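Computational Design of Enzyme (Synthetic construct, PDB 3TP4) is a computationally designed enzyme on a glycosyl hydrolase family 26 scaffold, probably meant to present an activated serine in a catalytic triad. Local coordinates at residues 194-197 / 198-202; 232-235 / 236-239. One frame throughout, in Å; residues are numbered along the deposited sequence.

Contact 1. Residues 194-197 / 198-202; sequences QELY and RFTVE
The guanidinium of Arg-198 has CB of Gln-194 over one face, 3.8 Å from its CZ, and OE2 of Glu-195 at its edge, close to the guanidinium plane. Both contacts lie within helix 190-207 of a TIM-barrel family domain, where they are classic i to i+4 and i to i+3 side-chain pairs. Gln-194 and Arg-198 run alongside each other in the same direction, and the carboxamide stacks on the guanidinium with the two planes 20° apart. The salt bridge from Arg-198 NH1 to Glu-195 OE2 is short at 2.8 Å but bent, with an N-H...O angle of 131°, and it meets the oxygen from above the carboxylate plane. The bend of the Glu-195 chain at chi2 (-52°) swings the carboxylate to that edge of the guanidinium. A water joins the stacked pair as well, donating to OE1 of Gln-194 and accepting from Arg-198 NH1 at 3.1 Å. Beyond the helix, Gln-194 NE2 bonds to Tyr-234 O, and Glu-195 OE1 to His-376 ND1. A leucine in place of Arg-198 would probably leave OE2 of Glu-195 without its charged mate and the carboxamide of Gln-194 without the flat group it stacks on. On another side of the helix, the ring of Tyr-197 meets Val-201 obliquely, CE1 lying 3.6 Å from CG2. Leu-196 O is gripped twice by Thr-200, through N and through OG1, the two donors coming from opposite faces of the carbonyl plane. The hydroxyl, which also bonds to Trp-173 NE1, has its OG1 2.9 Å from Leu-196 O, above that plane.

Contact 2. Residues 232-235 / 236-239; sequences RTYP and GDAF
Tyr-234, Pro-235, Gly-236 and Asp-237 meet in the loop that leads from helix 227-230 to strand 242-249 of the barrel, and the chain then closes a type I beta turn over Gly-236 to Phe-239, with Phe-239 N donating to Gly-236 O at 2.9 Å. The tyrosine reaches forward over the start of this turn. With CG anti to the backbone N (chi1 -178°), its ring lies against the Gly-236 backbone, so that Gly-236 N stands over the centre of one face. Gly-236 CA makes a CH-pi contact on that face, 3.9 Å from the centroid of the Tyr-234 ring. At phi 120° any side chain on Gly-236 would collide with Pro-235 O, so glycine is the residue that fits. At the ring edge, in plane, Tyr-234 OH donates to Asp-237 OD1 at 2.6 Å, using the anti lone pair of that oxygen. Just ahead of the turn, Pro-235 sets its CB against Phe-239 CB, 4.1 Å away, and Pro-235 O lies 3.5 Å from Phe-239 CD2, oblique to the ring. Asp-237 OD1 also forms a salt bridge with Lys-274 NZ. One carboxylate oxygen thus serves both a phenol and an ammonium group, which probably favours the ionised aspartate and fixes the rotation of the tyrosine hydroxyl.

From the N terminus the chain first makes contact 1 within a few helical turns of 190-207, then passes through strand 213-217 and helix 227-230 before contact 2 forms in the loop ahead of strand 242-249. Each closes just a few residues of backbone; the two stand in series, neither nesting nor crossing. They nevertheless touch in space: Arg-198 NE probably donates to Pro-235 O, at 2.8 Å, holding the loop beside the helix. His-376, on strand 374-379 of the Ig-like region, links both, as the partner of two glutamates of the helix and by meeting the Phe-239 ring edge to face. Barrel helix, barrel loop and C-terminal region are thereby joined.

Contact 1. Residues 194-197 / 198-202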
ATOM      1  N   GLN A 194       3.075  -9.441   8.353  1.00 25.60           N
ATOM      2  CA  GLN A 194       4.062  -8.433   8.711  1.00 26.44           C
ATOM      3  C   GLN A 194       5.431  -8.771   8.119  1.00 25.83           C
ATOM      4  O   GLN A 194       6.128  -7.890   7.625  1.00 25.92           O
ATOM      5  CB  GLN A 194       4.144  -8.273  10.234  1.00 25.66           C
ATOM      6  CG  GLN A 194       2.914  -7.609  10.842  1.00 24.15           C
ATOM      7  CD  GLN A 194       2.837  -7.782  12.348  1.00 29.15           C
ATOM      8  OE1 GLN A 194       3.366  -8.749  12.905  1.00 29.13           O
ATOM      9  NE2 GLN A 194       2.169  -6.845  13.016  1.00 25.39           N
ATOM     10  N   GLU A 195       5.824 -10.043   8.156  1.00 23.90           N
ATOM     11  CA  GLU A 195       7.120 -10.392   7.589  1.00 24.78           C
ATOM     12  C   GLU A 195       7.102 -10.279   6.071  1.00 27.34           C
ATOM     13  O   GLU A 195       8.111  -9.916   5.471  1.00 23.92           O
ATOM     14  CB  GLU A 195       7.599 -11.781   8.038  1.00 25.32           C
ATOM     15  CG  GLU A 195       7.854 -11.864   9.536  1.00 25.82           C
ATOM     16  CD  GLU A 195       8.786 -10.758  10.043  1.00 27.70           C
ATOM     17  OE1 GLU A 195       9.748 -10.388   9.334  1.00 25.63           O
ATOM     18  OE2 GLU A 195       8.550 -10.265  11.158  1.00 26.89           O
ATOM     19  N   LEU A 196       5.955 -10.571   5.450  1.00 22.76           N
ATOM     20  CA  LEU A 196       5.835 -10.435   3.997  1.00 25.54           C
ATOM     21  C   LEU A 196       5.997  -8.968   3.603  1.00 26.32           C
ATOM     22  O   LEU A 196       6.739  -8.641   2.677  1.00 25.56           O
ATOM     23  CB  LEU A 196       4.472 -10.953   3.494  1.00 25.00           C
ATOM     24  CG  LEU A 196       4.048 -10.530   2.077  1.00 27.47           C
ATOM     25  CD1 LEU A 196       5.021 -11.039   1.029  1.00 26.89           C
ATOM     26  CD2 LEU A 196       2.609 -10.983   1.733  1.00 26.81           C
ATOM     27  N   TYR A 197       5.286  -8.091   4.307  1.00 24.38           N
ATOM     28  CA  TYR A 197       5.334  -6.663   3.997  1.00 20.51           C
ATOM     29  C   TYR A 197       6.762  -6.151   4.216  1.00 20.29           C
ATOM     30  O   TYR A 197       7.302  -5.409   3.384  1.00 23.81           O
ATOM     31  CB  TYR A 197       4.342  -5.890   4.879  1.00 21.18           C
ATOM     32  CG  TYR A 197       4.115  -4.447   4.457  1.00 21.69           C
ATOM     33  CD1 TYR A 197       5.072  -3.466   4.708  1.00 23.53           C
ATOM     34  CD2 TYR A 197       2.930  -4.063   3.833  1.00 24.54           C
ATOM     35  CE1 TYR A 197       4.864  -2.133   4.325  1.00 22.14           C
ATOM     36  CE2 TYR A 197       2.711  -2.737   3.449  1.00 24.04           C
ATOM     37  CZ  TYR A 197       3.684  -1.782   3.697  1.00 25.11           C
ATOM     38  OH  TYR A 197       3.471  -0.476   3.304  1.00 31.60           O
ATOM     39  N   ARG A 198       7.363  -6.541   5.339  1.00 21.74           N
ATOM     40  CA  ARG A 198       8.704  -6.056   5.708  1.00 26.10           C
ATOM     41  C   ARG A 198       9.749  -6.506   4.690  1.00 27.35           C
ATOM     42  O   ARG A 198      10.573  -5.707   4.241  1.00 26.76           O
ATOM     43  CB  ARG A 198       9.086  -6.504   7.126  1.00 25.22           C
ATOM     44  CG  ARG A 198       8.279  -5.792   8.234  1.00 27.19           C
ATOM     45  CD  ARG A 198       8.316  -6.558   9.545  1.00 25.61           C
ATOM     46  NE  ARG A 198       7.498  -5.924  10.577  1.00 23.86           N
ATOM     47  CZ  ARG A 198       7.180  -6.502  11.738  1.00 27.24           C
ATOM     48  NH1 ARG A 198       7.597  -7.728  12.019  1.00 26.19           N
ATOM     49  NH2 ARG A 198       6.438  -5.852  12.619  1.00 28.31           N
ATOM     50  N   PHE A 199       9.714  -7.788   4.329  1.00 27.76           N
ATOM     51  CA  PHE A 199      10.590  -8.290   3.272  1.00 28.61           C
ATOM     52  C   PHE A 199      10.383  -7.533   1.976  1.00 27.42           C
ATOM     53  O   PHE A 199      11.335  -7.196   1.288  1.00 23.84           O
ATOM     54  CB  PHE A 199      10.356  -9.773   3.000  1.00 28.00           C
ATOM     55  CG  PHE A 199      11.135 -10.294   1.823  1.00 26.52           C
ATOM     56  CD1 PHE A 199      12.497 -10.539   1.934  1.00 27.38           C
ATOM     57  CD2 PHE A 199      10.510 -10.533   0.605  1.00 26.03           C
ATOM     58  CE1 PHE A 199      13.222 -11.014   0.856  1.00 29.35           C
ATOM     59  CE2 PHE A 199      11.225 -11.016  -0.480  1.00 23.87           C
ATOM     60  CZ  PHE A 199      12.585 -11.246  -0.358  1.00 28.20           C
ATOM     61  N   THR A 200       9.127  -7.289   1.622  1.00 26.86           N
ATOM     62  CA  THR A 200       8.835  -6.574   0.387  1.00 27.65           C
ATOM     63  C   THR A 200       9.547  -5.220   0.375  1.00 30.43           C
ATOM     64  O   THR A 200      10.159  -4.820  -0.636  1.00 22.44           O
ATOM     65  CB  THR A 200       7.318  -6.367   0.214  1.00 29.15           C
ATOM     66  OG1 THR A 200       6.682  -7.634  -0.008  1.00 25.03           O
ATOM     67  CG2 THR A 200       7.020  -5.444  -0.965  1.00 28.79           C
ATOM     68  N   VAL A 201       9.456  -4.511   1.498  1.00 20.53           N
ATOM     69  CA  VAL A 201      10.061  -3.189   1.600  1.00 22.41           C
ATOM     70  C   VAL A 201      11.580  -3.298   1.537  1.00 23.87           C
ATOM     71  O   VAL A 201      12.247  -2.539   0.840  1.00 23.39           O
ATOM     72  CB  VAL A 201       9.678  -2.481   2.905  1.00 25.58           C
ATOM     73  CG1 VAL A 201      10.575  -1.276   3.113  1.00 29.29           C
ATOM     74  CG2 VAL A 201       8.209  -2.040   2.877  1.00 26.63           C
ATOM     75  N   GLU A 202      12.122  -4.262   2.269  1.00 25.25           N
ATOM     76  CA  GLU A 202      13.566  -4.439   2.347  1.00 25.42           C
ATOM     77  C   GLU A 202      14.151  -4.912   1.009  1.00 27.77           C
ATOM     78  O   GLU A 202      15.177  -4.403   0.553  1.00 27.34           O
ATOM     79  CB  GLU A 202      13.904  -5.398   3.500  1.00 21.16           C
ATOM     80  CG  GLU A 202      13.685  -4.733   4.863  1.00 21.43           C
ATOM     81  CD  GLU A 202      13.437  -5.705   5.999  1.00 29.67           C
ATOM     82  OE1 GLU A 202      13.335  -6.930   5.747  1.00 27.00           O
ATOM     83  OE2 GLU A 202      13.349  -5.230   7.156  1.00 25.94           O
TER
HETATM   84  O   HOH W   1       5.864  -9.566  13.752  1.00 31.99           O

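Contact 2. Residues 232-235 / 236-239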
ATOM      1  N   ARG A 232      -4.096  -4.706  13.727  1.00 25.07           N
ATOM      2  CA  ARG A 232      -3.732  -6.126  13.802  1.00 31.08           C
ATOM      3  C   ARG A 232      -2.597  -6.508  12.846  1.00 33.74           C
ATOM      4  O   ARG A 232      -1.677  -7.235  13.225  1.00 27.21           O
ATOM      5  CB  ARG A 232      -4.953  -7.033  13.572  1.00 36.17           C
ATOM      6  CG  ARG A 232      -5.608  -7.502  14.872  1.00 51.52           C
ATOM      7  CD  ARG A 232      -7.038  -8.028  14.668  1.00 57.39           C
ATOM      8  NE  ARG A 232      -7.069  -9.439  14.288  1.00 54.29           N
ATOM      9  CZ  ARG A 232      -8.176 -10.177  14.217  1.00 48.95           C
ATOM     10  NH1 ARG A 232      -9.360  -9.644  14.502  1.00 41.55           N
ATOM     11  NH2 ARG A 232      -8.098 -11.457  13.861  1.00 40.38           N
ATOM     12  N   THR A 233      -2.657  -6.004  11.614  1.00 28.75           N
ATOM     13  CA  THR A 233      -1.705  -6.398  10.587  1.00 24.38           C
ATOM     14  C   THR A 233      -0.665  -5.318  10.265  1.00 29.48           C
ATOM     15  O   THR A 233       0.037  -5.407   9.256  1.00 25.88           O
ATOM     16  CB  THR A 233      -2.441  -6.800   9.283  1.00 28.67           C
ATOM     17  OG1 THR A 233      -3.084  -5.653   8.707  1.00 31.99           O
ATOM     18  CG2 THR A 233      -3.504  -7.876   9.578  1.00 23.16           C
ATOM     19  N   TYR A 234      -0.566  -4.307  11.125  1.00 25.51           N
ATOM     20  CA  TYR A 234       0.330  -3.177  10.895  1.00 28.03           C
ATOM     21  C   TYR A 234       1.796  -3.611  10.800  1.00 29.99           C
ATOM     22  O   TYR A 234       2.314  -4.235  11.715  1.00 26.20           O
ATOM     23  CB  TYR A 234       0.179  -2.181  12.036  1.00 27.32           C
ATOM     24  CG  TYR A 234       1.019  -0.930  11.897  1.00 27.09           C
ATOM     25  CD1 TYR A 234       0.941  -0.141  10.750  1.00 25.39           C
ATOM     26  CD2 TYR A 234       1.862  -0.514  12.927  1.00 28.62           C
ATOM     27  CE1 TYR A 234       1.696   1.013  10.627  1.00 28.30           C
ATOM     28  CE2 TYR A 234       2.619   0.647  12.814  1.00 27.57           C
ATOM     29  CZ  TYR A 234       2.532   1.401  11.656  1.00 25.96           C
ATOM     30  OH  TYR A 234       3.276   2.551  11.531  1.00 24.95           O
ATOM     31  N   PRO A 235       2.475  -3.277   9.692  1.00 24.42           N
ATOM     32  CA  PRO A 235       3.868  -3.717   9.525  1.00 25.26           C
ATOM     33  C   PRO A 235       4.877  -2.999  10.429  1.00 26.46           C
ATOM     34  O   PRO A 235       5.962  -3.532  10.653  1.00 27.87           O
ATOM     35  CB  PRO A 235       4.162  -3.409   8.042  1.00 22.99           C
ATOM     36  CG  PRO A 235       2.854  -3.335   7.399  1.00 24.61           C
ATOM     37  CD  PRO A 235       1.934  -2.726   8.446  1.00 21.76           C
ATOM     38  N   GLY A 236       4.540  -1.813  10.925  1.00 27.69           N
ATOM     39  CA  GLY A 236       5.444  -1.084  11.804  1.00 26.77           C
ATOM     40  C   GLY A 236       5.847   0.279  11.268  1.00 24.98           C
ATOM     41  O   GLY A 236       5.857   0.497  10.056  1.00 23.97           O
ATOM     42  N   ASP A 237       6.212   1.185  12.174  1.00 28.88           N
ATOM     43  CA  ASP A 237       6.582   2.551  11.809  1.00 29.52           C
ATOM     44  C   ASP A 237       7.745   2.640  10.823  1.00 30.48           C
ATOM     45  O   ASP A 237       7.796   3.556  10.001  1.00 26.19           O
ATOM     46  CB  ASP A 237       6.936   3.370  13.049  1.00 29.91           C
ATOM     47  CG  ASP A 237       5.786   3.477  14.033  1.00 35.14           C
ATOM     48  OD1 ASP A 237       4.635   3.156  13.672  1.00 33.25           O
ATOM     49  OD2 ASP A 237       6.041   3.902  15.175  1.00 33.19           O
ATOM     50  N   ALA A 238       8.685   1.705  10.901  1.00 28.83           N
ATOM     51  CA  ALA A 238       9.844   1.747  10.009  1.00 27.30           C
ATOM     52  C   ALA A 238       9.497   1.295   8.598  1.00 26.35           C
ATOM     53  O   ALA A 238      10.352   1.297   7.715  1.00 28.86           O
ATOM     54  CB  ALA A 238      10.978   0.879  10.566  1.00 28.60           C
ATOM     55  N   PHE A 239       8.246   0.902   8.384  1.00 23.93           N
ATOM     56  CA  PHE A 239       7.873   0.242   7.129  1.00 28.21           C
ATOM     57  C   PHE A 239       6.731   0.887   6.346  1.00 27.01           C
ATOM     58  O   PHE A 239       6.536   0.571   5.174  1.00 25.04           O
ATOM     59  CB  PHE A 239       7.545  -1.232   7.399  1.00 27.15           C
ATOM     60  CG  PHE A 239       8.713  -2.005   7.927  1.00 25.30           C
ATOM     61  CD1 PHE A 239       9.672  -2.495   7.063  1.00 28.26           C
ATOM     62  CD2 PHE A 239       8.872  -2.207   9.290  1.00 22.27           C
ATOM     63  CE1 PHE A 239      10.779  -3.190   7.538  1.00 26.58           C
ATOM     64  CE2 PHE A 239       9.969  -2.908   9.781  1.00 28.17           C
ATOM     65  CZ  PHE A 239      10.923  -3.405   8.893  1.00 25.83           C
TER